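Side-chain contacts in oxidoreductase (Listeria innocua, PDB 3E18), which binds NAD and is probably a dehydrogenase of the Gfo/Idh/MocA family, although its substrate and reaction remain unknown: residues A[84-89]-A[109-114]; A[103-108]-A[326-331]; A[172-177]-A[336-341]; A[183-188]-A[224-229]. One frame throughout, in Å; residues are numbered along the deposited sequence.

Overall arrangement
Helices 102-115, 325-344 and 173-188 form a chain of contacts leading from the nucleotide-binding Rossmann domain into the C-terminal sheet domain. Interactions 1 and 2 share helix 102-115 and touch where L86 CD1 lies 3.8 Å from I108 CG2. Interactions 2 and 3 share helix 325-344, their centres about 15 Å apart. Interactions 3 and 4 share helix 173-188 and meet at W177 CB and V228 CG2, 3.6 Å apart. V331 CG2 of interaction 2 also packs at 3.7 Å on D183 CA of interaction 4. Interaction 3 comes close to the cofactor, the L175 side chain about 7 Å from NAD; in interaction 2 the V328 side chain is about 12 Å from it.

Interaction 1. Residues A[84-89]-A[109-114]; sequences SALEAG and MDVAKR
L86 carries this contact, meeting V111 and A112 with different parts of its side chain. Its CB lies 3.8 Å from V111 CG1, close to the backbone of its own helix, while the two methyls at its end reach farther along to A112. There they spread round a single methyl, L86 CD1 and A112 CB being 4.0 Å apart and L86 CD2 equally near. The backbones are close here, the CA atoms of L86 and A112 being 6.1 Å apart. V111 swings CG1 away from its backbone N (chi1 175°), which places that methyl against L86 and also near OE2 of E87. E87 runs across V111 at about a right angle, bent at chi2, and its OE2 comes within 4.0 Å of V111 CG1 on the more exposed margin. The two helices are successive ones of the Rossmann fold, 78-87 and 102-115, joined through strand 91-95; L86 also packs on V92 of that strand and on I108, so its inner side belongs to the hydrophobic layer over the parallel sheet. Just past L86 the first helix stops in a Schellman motif: G89, at positive phi, sends its N to L86 O at 2.8 Å before the chain turns toward the strand. One turn beyond V111, R114 lays its guanidinium face over D110 CB.

Interaction 2. Residues A[103-108]-A[326-331]; sequences EDLLAI and EEVYQV
L105 and Y329 mark the closest backbone approach, their CA atoms 6.8 Å apart, as helices 103-108 and 326-331 run nearly antiparallel (163°) with short-segment axes 9.8 Å apart. L105 presses its CD2 methyl onto the opposite helix, reaching the backbone itself at 3.5 Å from Y329 N. The same methyl is flanked by V328 CG1 at 3.8 Å and by Y329 CB, so it sits where the two side chains leave their helix. L106 deals with the tyrosine ring instead. Its chi1 of -124° is close to eclipsed, an uncommon torsion that brings CD1 over one face of the Y329 ring in a CH-pi contact, 3.9 Å from the centroid and 23° off the normal, displaced toward the CD1-CE1 side of the rim. L106 CD2 follows the ring outward toward Y329 OH. Beyond the leucine, a water joins the two helices: it donates to E103 OE2 at 2.9 Å and is held by Y329 OH at 2.8 Å, giving the phenol a polar partner at the end of an otherwise apolar contact. On the buried side L105 and V328 continue onto strand 119-122 through F119 and V121. The contact is thus a helix pair joining the Rossmann domain to helix 325-344 near the end of the chain, with the V328 side chain about 7 Å from that of the NAD-binding K96.

Interaction 3. Residues A[172-177]-A[336-341]; sequences GMVLDW and EAIFEA
V174 and F339 approach from opposite directions and make the tight part of this contact. The valine receives the far corner of the ring: V174 CB is 3.7 Å from F339 CZ, with CG1 placed toward CE2 at 3.9 Å and CG2 toward CE1 at 4.1 Å, so the two branches fork about the para carbon. The ring gets there because F339 CG stands anti to its carbonyl carbon (chi1 -83°). Helices 173-177 and 336-341 run at 157° to each other, with short-segment axes no closer than 11.4 Å, and the phenyl bridges much of that spacing. Segment 172-177 opens the helix of the glycine-rich GGGxxxDxGxH stretch familiar in Gfo/Idh/MocA enzymes; D176, turned away from this contact, forms a salt bridge with the NAD-binding K96. Elsewhere the fit is looser. On the buried side V174 CG1 and I338 CG2 are 4.4 Å apart, both residues continuing onto strand 193-201 of the large sheet, V174 on L200 and I338 on V196. On the partly exposed side L175 CG lies near the plane of the F339 ring, at its edge, 4.3 Å from CE2.

Interaction 4. Residues A[183-188]-A[224-229]; sequences DQLLFL and AQIEVG
L185 holds its CG anti to the backbone N (chi1 176°), which drives both methyls off the helix and onto strand 224-229, while I226 CG1 stands anti to its carbonyl carbon (chi1 -51°) and a bend at chi2 turns CD1 to L185 CD2. Both leucine methyls touch A224: CD1 is 3.8 Å from A224 CB and CD2 3.9 Å from it. L185 CD2 has a second neighbour in I226 CD1 at 4.0 Å, so this methyl is set between two alternate residues of the strand that face the helix. The leucine and isoleucine side chains cross obliquely, and all three residues are buried. Even at their nearest, the CA atoms of L185 and A224 are 8.3 Å apart; the packing is carried by side chains alone. L185 also reaches I216 on the neighbouring strand 211-218. Residues pointing the other way are polar. Q225 NE2 donates to E227 OE1 at 2.9 Å, the acceptor lying in the amide plane though the N-H is bent to 141°, and Q225 OE1 accepts a hydrogen bond from Q225 NE2 of the second subunit. One face of the sheet thus receives helix 173-188 and the other the partner chain, the layout familiar from the C-terminal alpha/beta domain of Gfo/Idh/MocA oxidoreductases, whose open sheets commonly pair across a subunit interface.

Interaction 1. Residues A[84-89]-A[109-114]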
# COMPACT_ATOMS: atom_id res chain seq x y z
N SER A 84 23.98 -32.36 -10.19
CA SER A 84 24.81 -33.50 -9.80
C SER A 84 24.03 -34.68 -9.24
O SER A 84 24.31 -35.83 -9.58
CB SER A 84 25.86 -33.08 -8.76
OG SER A 84 26.82 -32.26 -9.37
N ALA A 85 23.07 -34.40 -8.36
CA ALA A 85 22.28 -35.47 -7.75
C ALA A 85 21.40 -36.14 -8.79
O ALA A 85 21.33 -37.37 -8.86
CB ALA A 85 21.45 -34.94 -6.59
N LEU A 86 20.75 -35.33 -9.62
CA LEU A 86 19.94 -35.86 -10.70
C LEU A 86 20.74 -36.80 -11.61
O LEU A 86 20.35 -37.95 -11.77
CB LEU A 86 19.26 -34.75 -11.51
CG LEU A 86 18.16 -34.01 -10.72
CD1 LEU A 86 17.83 -32.69 -11.39
CD2 LEU A 86 16.89 -34.86 -10.51
N GLU A 87 21.88 -36.32 -12.13
CA GLU A 87 22.77 -37.14 -12.98
C GLU A 87 23.19 -38.45 -12.34
O GLU A 87 23.32 -39.46 -13.02
CB GLU A 87 24.05 -36.38 -13.36
CG GLU A 87 23.85 -35.19 -14.28
CD GLU A 87 23.51 -35.57 -15.73
OE1 GLU A 87 23.36 -36.78 -16.05
OE2 GLU A 87 23.41 -34.63 -16.54
N ALA A 88 23.40 -38.42 -11.02
CA ALA A 88 23.69 -39.62 -10.25
C ALA A 88 22.49 -40.56 -10.01
O ALA A 88 22.65 -41.64 -9.43
CB ALA A 88 24.36 -39.22 -8.92
N GLY A 89 21.30 -40.18 -10.47
CA GLY A 89 20.10 -41.01 -10.32
C GLY A 89 19.36 -40.81 -9.01
O GLY A 89 18.68 -41.72 -8.54
N MET A 109 15.10 -28.65 -14.54
CA MET A 109 13.90 -29.31 -15.06
C MET A 109 14.21 -30.21 -16.26
O MET A 109 13.73 -31.36 -16.33
CB MET A 109 12.82 -28.27 -15.43
CG MET A 109 12.07 -27.65 -14.22
SD MET A 109 11.05 -26.18 -14.60
CE MET A 109 9.88 -26.84 -15.78
N ASP A 110 15.03 -29.69 -17.18
CA ASP A 110 15.51 -30.45 -18.34
C ASP A 110 16.29 -31.71 -17.94
O ASP A 110 16.00 -32.78 -18.44
CB ASP A 110 16.39 -29.56 -19.23
CG ASP A 110 15.58 -28.57 -20.06
OD1 ASP A 110 14.36 -28.76 -20.23
OD2 ASP A 110 16.20 -27.60 -20.53
N VAL A 111 17.25 -31.55 -17.04
CA VAL A 111 18.02 -32.68 -16.54
C VAL A 111 17.11 -33.72 -15.86
O VAL A 111 17.21 -34.90 -16.18
CB VAL A 111 19.18 -32.23 -15.60
CG1 VAL A 111 19.90 -33.44 -14.98
CG2 VAL A 111 20.19 -31.36 -16.36
N ALA A 112 16.22 -33.29 -14.98
CA ALA A 112 15.30 -34.20 -14.26
C ALA A 112 14.47 -35.03 -15.24
O ALA A 112 14.31 -36.24 -15.07
CB ALA A 112 14.39 -33.41 -13.31
N LYS A 113 13.98 -34.38 -16.28
CA LYS A 113 13.23 -35.06 -17.33
C LYS A 113 14.09 -36.10 -18.08
O LYS A 113 13.65 -37.22 -18.31
CB LYS A 113 12.67 -34.05 -18.32
CG LYS A 113 11.59 -34.61 -19.22
CD LYS A 113 11.34 -33.72 -20.43
CE LYS A 113 10.25 -34.30 -21.34
NZ LYS A 113 10.63 -35.60 -21.96
N ARG A 114 15.31 -35.70 -18.45
CA ARG A 114 16.24 -36.56 -19.18
C ARG A 114 16.67 -37.80 -18.40
O ARG A 114 16.82 -38.87 -18.99
CB ARG A 114 17.45 -35.76 -19.66
CG ARG A 114 17.11 -34.79 -20.77
CD ARG A 114 18.08 -33.64 -20.84
NE ARG A 114 17.62 -32.59 -21.75
CZ ARG A 114 18.21 -31.41 -21.90
NH1 ARG A 114 19.29 -31.10 -21.20
NH2 ARG A 114 17.72 -30.52 -22.74

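Interaction 2. Residues A[103-108]-A[326-331]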
# COMPACT_ATOMS: atom_id res chain seq x y z
N GLU A 103 16.14 -19.19 -15.63
CA GLU A 103 16.81 -20.06 -16.61
C GLU A 103 17.50 -21.22 -15.93
O GLU A 103 17.47 -22.32 -16.45
CB GLU A 103 17.83 -19.29 -17.47
CG GLU A 103 17.22 -18.49 -18.62
CD GLU A 103 16.42 -19.34 -19.60
OE1 GLU A 103 16.94 -20.38 -20.07
OE2 GLU A 103 15.27 -18.96 -19.91
N ASP A 104 18.11 -20.99 -14.76
CA ASP A 104 18.75 -22.06 -14.00
C ASP A 104 17.82 -23.21 -13.64
O ASP A 104 18.23 -24.37 -13.66
CB ASP A 104 19.38 -21.51 -12.72
CG ASP A 104 20.66 -20.71 -12.96
OD1 ASP A 104 21.09 -20.64 -14.12
OD2 ASP A 104 21.23 -20.16 -11.98
N LEU A 105 16.57 -22.89 -13.29
CA LEU A 105 15.61 -23.92 -12.92
C LEU A 105 15.18 -24.67 -14.16
O LEU A 105 14.96 -25.89 -14.12
CB LEU A 105 14.39 -23.32 -12.18
CG LEU A 105 13.19 -24.26 -11.96
CD1 LEU A 105 13.56 -25.49 -11.11
CD2 LEU A 105 12.00 -23.54 -11.36
N LEU A 106 15.07 -23.96 -15.28
CA LEU A 106 14.71 -24.60 -16.55
C LEU A 106 15.76 -25.67 -16.91
O LEU A 106 15.41 -26.75 -17.39
CB LEU A 106 14.60 -23.55 -17.64
CG LEU A 106 13.36 -23.32 -18.50
CD1 LEU A 106 12.05 -23.52 -17.73
CD2 LEU A 106 13.43 -21.92 -19.07
N ALA A 107 17.03 -25.36 -16.64
CA ALA A 107 18.12 -26.33 -16.81
C ALA A 107 17.95 -27.58 -15.94
O ALA A 107 18.10 -28.69 -16.43
CB ALA A 107 19.47 -25.69 -16.57
N ILE A 108 17.65 -27.37 -14.65
CA ILE A 108 17.38 -28.46 -13.73
C ILE A 108 16.19 -29.32 -14.15
O ILE A 108 16.28 -30.54 -14.15
CB ILE A 108 17.16 -27.94 -12.31
CG1 ILE A 108 18.45 -27.32 -11.78
CG2 ILE A 108 16.69 -29.07 -11.39
CD1 ILE A 108 18.30 -26.68 -10.40
N GLU A 326 6.71 -25.85 -12.75
CA GLU A 326 6.26 -24.77 -13.63
C GLU A 326 5.74 -23.57 -12.84
O GLU A 326 5.90 -22.42 -13.25
CB GLU A 326 5.22 -25.29 -14.63
CG GLU A 326 4.46 -26.56 -14.21
CD GLU A 326 5.25 -27.85 -14.44
OE1 GLU A 326 5.40 -28.63 -13.48
OE2 GLU A 326 5.72 -28.09 -15.58
N GLU A 327 5.12 -23.84 -11.69
CA GLU A 327 4.68 -22.79 -10.78
C GLU A 327 5.90 -22.10 -10.17
O GLU A 327 5.94 -20.87 -10.08
CB GLU A 327 3.83 -23.35 -9.63
CG GLU A 327 2.53 -23.99 -10.04
CD GLU A 327 1.84 -24.74 -8.90
OE1 GLU A 327 2.47 -25.06 -7.87
OE2 GLU A 327 0.64 -25.02 -9.03
N VAL A 328 6.87 -22.90 -9.76
CA VAL A 328 8.11 -22.41 -9.15
C VAL A 328 8.88 -21.51 -10.13
O VAL A 328 9.43 -20.47 -9.73
CB VAL A 328 8.95 -23.60 -8.58
CG1 VAL A 328 10.27 -23.15 -8.00
CG2 VAL A 328 8.16 -24.32 -7.51
N TYR A 329 8.86 -21.91 -11.41
CA TYR A 329 9.41 -21.15 -12.54
C TYR A 329 8.77 -19.76 -12.69
O TYR A 329 9.48 -18.76 -12.82
CB TYR A 329 9.25 -21.94 -13.85
CG TYR A 329 9.70 -21.20 -15.10
CD1 TYR A 329 11.05 -20.90 -15.30
CD2 TYR A 329 8.78 -20.79 -16.07
CE1 TYR A 329 11.47 -20.20 -16.44
CE2 TYR A 329 9.19 -20.11 -17.22
CZ TYR A 329 10.54 -19.81 -17.39
OH TYR A 329 10.97 -19.13 -18.50
N GLN A 330 7.43 -19.72 -12.67
CA GLN A 330 6.70 -18.45 -12.78
C GLN A 330 6.98 -17.52 -11.61
O GLN A 330 7.08 -16.31 -11.80
CB GLN A 330 5.20 -18.68 -12.92
CG GLN A 330 4.80 -19.43 -14.19
CD GLN A 330 5.12 -18.68 -15.49
OE1 GLN A 330 5.12 -17.45 -15.54
NE2 GLN A 330 5.38 -19.43 -16.55
N VAL A 331 7.16 -18.09 -10.42
CA VAL A 331 7.61 -17.29 -9.27
C VAL A 331 8.99 -16.69 -9.54
O VAL A 331 9.19 -15.50 -9.32
CB VAL A 331 7.59 -18.11 -7.98
CG1 VAL A 331 8.20 -17.32 -6.81
CG2 VAL A 331 6.16 -18.52 -7.65
O HOH W 1 13.37 -17.82 -18.11

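Interaction 3. Residues A[172-177]-A[336-341]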
# COMPACT_ATOMS: atom_id res chain seq x y z
N GLY A 172 19.29 -11.21 0.83
CA GLY A 172 18.20 -10.23 0.77
C GLY A 172 16.80 -10.79 0.98
O GLY A 172 16.58 -11.99 0.89
N MET A 173 15.84 -9.89 1.23
CA MET A 173 14.48 -10.29 1.60
C MET A 173 13.57 -10.73 0.46
O MET A 173 12.65 -11.52 0.68
CB MET A 173 13.81 -9.22 2.47
CG MET A 173 14.30 -9.18 3.93
SD MET A 173 14.16 -10.74 4.89
CE MET A 173 15.89 -11.09 5.06
N VAL A 174 13.79 -10.20 -0.75
CA VAL A 174 13.02 -10.69 -1.91
C VAL A 174 13.24 -12.21 -2.05
O VAL A 174 12.29 -12.99 -2.17
CB VAL A 174 13.42 -9.96 -3.21
CG1 VAL A 174 12.71 -10.56 -4.41
CG2 VAL A 174 13.11 -8.46 -3.13
N LEU A 175 14.49 -12.62 -1.98
CA LEU A 175 14.87 -14.02 -2.14
C LEU A 175 14.58 -14.88 -0.90
O LEU A 175 14.46 -16.10 -0.99
CB LEU A 175 16.34 -14.10 -2.59
CG LEU A 175 16.55 -13.65 -4.04
CD1 LEU A 175 18.03 -13.57 -4.39
CD2 LEU A 175 15.84 -14.58 -4.98
N ASP A 176 14.45 -14.24 0.25
CA ASP A 176 14.23 -14.96 1.50
C ASP A 176 12.73 -15.13 1.77
O ASP A 176 12.20 -16.22 1.68
CB ASP A 176 14.93 -14.22 2.63
CG ASP A 176 14.97 -15.02 3.92
OD1 ASP A 176 14.44 -16.15 3.98
OD2 ASP A 176 15.54 -14.50 4.90
N TRP A 177 12.06 -14.03 2.11
CA TRP A 177 10.64 -14.09 2.42
C TRP A 177 9.78 -13.88 1.19
O TRP A 177 8.69 -14.44 1.07
CB TRP A 177 10.31 -13.05 3.48
CG TRP A 177 10.22 -13.61 4.85
CD1 TRP A 177 11.12 -13.44 5.86
CD2 TRP A 177 9.17 -14.42 5.37
NE1 TRP A 177 10.70 -14.11 6.99
CE2 TRP A 177 9.50 -14.72 6.72
CE3 TRP A 177 7.97 -14.93 4.84
CZ2 TRP A 177 8.68 -15.50 7.53
CZ3 TRP A 177 7.15 -15.70 5.66
CH2 TRP A 177 7.51 -15.98 6.99
N GLU A 336 12.44 -11.94 -10.90
CA GLU A 336 13.24 -11.25 -11.91
C GLU A 336 12.58 -9.94 -12.37
O GLU A 336 13.27 -8.92 -12.48
CB GLU A 336 13.51 -12.18 -13.09
CG GLU A 336 14.49 -13.29 -12.74
CD GLU A 336 14.63 -14.35 -13.81
OE1 GLU A 336 13.70 -14.53 -14.64
OE2 GLU A 336 15.68 -15.00 -13.83
N ALA A 337 11.26 -9.98 -12.60
CA ALA A 337 10.47 -8.76 -12.89
C ALA A 337 10.55 -7.74 -11.76
O ALA A 337 10.65 -6.54 -12.01
CB ALA A 337 9.03 -9.10 -13.19
N ILE A 338 10.52 -8.21 -10.52
CA ILE A 338 10.56 -7.33 -9.35
C ILE A 338 11.90 -6.60 -9.31
O ILE A 338 11.94 -5.38 -9.13
CB ILE A 338 10.29 -8.11 -8.05
CG1 ILE A 338 8.78 -8.35 -7.90
CG2 ILE A 338 10.84 -7.40 -6.81
CD1 ILE A 338 8.41 -9.38 -6.85
N PHE A 339 12.98 -7.35 -9.49
CA PHE A 339 14.33 -6.77 -9.44
C PHE A 339 14.55 -5.76 -10.55
O PHE A 339 15.13 -4.69 -10.33
CB PHE A 339 15.37 -7.87 -9.49
CG PHE A 339 15.63 -8.49 -8.15
CD1 PHE A 339 15.92 -7.68 -7.05
CD2 PHE A 339 15.60 -9.86 -7.99
CE1 PHE A 339 16.16 -8.24 -5.81
CE2 PHE A 339 15.86 -10.43 -6.73
CZ PHE A 339 16.14 -9.62 -5.66
N GLU A 340 14.07 -6.10 -11.74
CA GLU A 340 14.11 -5.21 -12.88
C GLU A 340 13.28 -3.94 -12.65
O GLU A 340 13.75 -2.83 -12.94
CB GLU A 340 13.62 -5.94 -14.13
CG GLU A 340 13.75 -5.11 -15.41
CD GLU A 340 12.99 -5.69 -16.59
OE1 GLU A 340 12.70 -6.91 -16.60
OE2 GLU A 340 12.68 -4.91 -17.51
N ALA A 341 12.07 -4.10 -12.11
CA ALA A 341 11.18 -2.97 -11.83
C ALA A 341 11.81 -2.00 -10.86
O ALA A 341 11.78 -0.79 -11.07
CB ALA A 341 9.81 -3.47 -11.30

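Interaction 4. Residues A[183-188]-A[224-229]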
# COMPACT_ATOMS: atom_id res chain seq x y z
N ASP A 183 4.95 -16.99 -3.97
CA ASP A 183 4.55 -18.36 -4.28
C ASP A 183 3.12 -18.65 -3.79
O ASP A 183 2.31 -19.20 -4.54
CB ASP A 183 5.54 -19.38 -3.73
CG ASP A 183 5.10 -20.80 -3.97
OD1 ASP A 183 5.11 -21.24 -5.15
OD2 ASP A 183 4.70 -21.43 -2.99
N GLN A 184 2.83 -18.27 -2.54
CA GLN A 184 1.45 -18.25 -2.02
C GLN A 184 0.49 -17.57 -2.98
O GLN A 184 -0.53 -18.13 -3.37
CB GLN A 184 1.39 -17.52 -0.68
CG GLN A 184 1.81 -18.40 0.52
CD GLN A 184 1.84 -17.64 1.84
OE1 GLN A 184 1.67 -16.42 1.89
NE2 GLN A 184 2.05 -18.37 2.92
N LEU A 185 0.86 -16.37 -3.41
CA LEU A 185 -0.03 -15.57 -4.27
C LEU A 185 -0.30 -16.21 -5.62
O LEU A 185 -1.44 -16.22 -6.13
CB LEU A 185 0.59 -14.18 -4.49
CG LEU A 185 -0.13 -13.20 -5.42
CD1 LEU A 185 -1.46 -12.72 -4.83
CD2 LEU A 185 0.79 -12.04 -5.73
N LEU A 186 0.76 -16.72 -6.24
CA LEU A 186 0.66 -17.31 -7.58
C LEU A 186 0.01 -18.70 -7.54
O LEU A 186 -0.65 -19.14 -8.49
CB LEU A 186 2.04 -17.33 -8.24
CG LEU A 186 2.31 -16.28 -9.33
CD1 LEU A 186 1.87 -14.88 -8.92
CD2 LEU A 186 3.76 -16.28 -9.80
N PHE A 187 0.21 -19.39 -6.42
CA PHE A 187 -0.52 -20.63 -6.13
C PHE A 187 -2.03 -20.36 -5.98
O PHE A 187 -2.85 -21.14 -6.47
CB PHE A 187 0.07 -21.29 -4.87
CG PHE A 187 -0.62 -22.57 -4.45
CD1 PHE A 187 -0.87 -23.59 -5.38
CD2 PHE A 187 -0.98 -22.76 -3.12
CE1 PHE A 187 -1.50 -24.78 -4.98
CE2 PHE A 187 -1.62 -23.95 -2.70
CZ PHE A 187 -1.87 -24.95 -3.64
N LEU A 188 -2.40 -19.26 -5.31
CA LEU A 188 -3.81 -18.92 -5.10
C LEU A 188 -4.54 -18.46 -6.37
O LEU A 188 -5.62 -18.95 -6.69
CB LEU A 188 -3.95 -17.85 -4.01
CG LEU A 188 -5.37 -17.56 -3.52
CD1 LEU A 188 -6.05 -18.82 -2.95
CD2 LEU A 188 -5.36 -16.45 -2.49
N ALA A 224 -2.53 -7.06 -6.16
CA ALA A 224 -1.94 -7.51 -4.90
C ALA A 224 -0.81 -6.62 -4.55
O ALA A 224 -0.13 -6.11 -5.42
CB ALA A 224 -1.46 -8.96 -5.00
N GLN A 225 -0.60 -6.44 -3.25
CA GLN A 225 0.56 -5.75 -2.78
C GLN A 225 1.23 -6.71 -1.83
O GLN A 225 0.57 -7.21 -0.93
CB GLN A 225 0.17 -4.47 -2.04
CG GLN A 225 1.39 -3.70 -1.49
CD GLN A 225 1.02 -2.34 -0.93
OE1 GLN A 225 0.07 -1.71 -1.38
NE2 GLN A 225 1.77 -1.87 0.08
N ILE A 226 2.52 -6.98 -2.07
CA ILE A 226 3.31 -7.92 -1.24
C ILE A 226 4.42 -7.13 -0.61
O ILE A 226 5.09 -6.32 -1.25
CB ILE A 226 3.92 -9.09 -2.09
CG1 ILE A 226 2.85 -9.78 -2.95
CG2 ILE A 226 4.73 -10.03 -1.22
CD1 ILE A 226 1.64 -10.34 -2.21
N GLU A 227 4.66 -7.35 0.67
CA GLU A 227 5.62 -6.48 1.30
C GLU A 227 6.34 -7.32 2.33
O GLU A 227 5.74 -8.21 2.93
CB GLU A 227 4.80 -5.39 1.98
CG GLU A 227 5.50 -4.19 2.47
CD GLU A 227 4.48 -3.16 2.90
OE1 GLU A 227 3.84 -2.51 2.03
OE2 GLU A 227 4.29 -3.01 4.12
N VAL A 228 7.64 -7.09 2.47
CA VAL A 228 8.42 -7.63 3.58
C VAL A 228 9.17 -6.45 4.12
O VAL A 228 9.66 -5.62 3.36
CB VAL A 228 9.43 -8.73 3.13
CG1 VAL A 228 10.35 -9.16 4.30
CG2 VAL A 228 8.70 -9.95 2.61
N GLY A 229 9.27 -6.37 5.44
CA GLY A 229 10.08 -5.33 6.03
C GLY A 229 10.76 -5.91 7.25
O GLY A 229 10.18 -6.74 7.95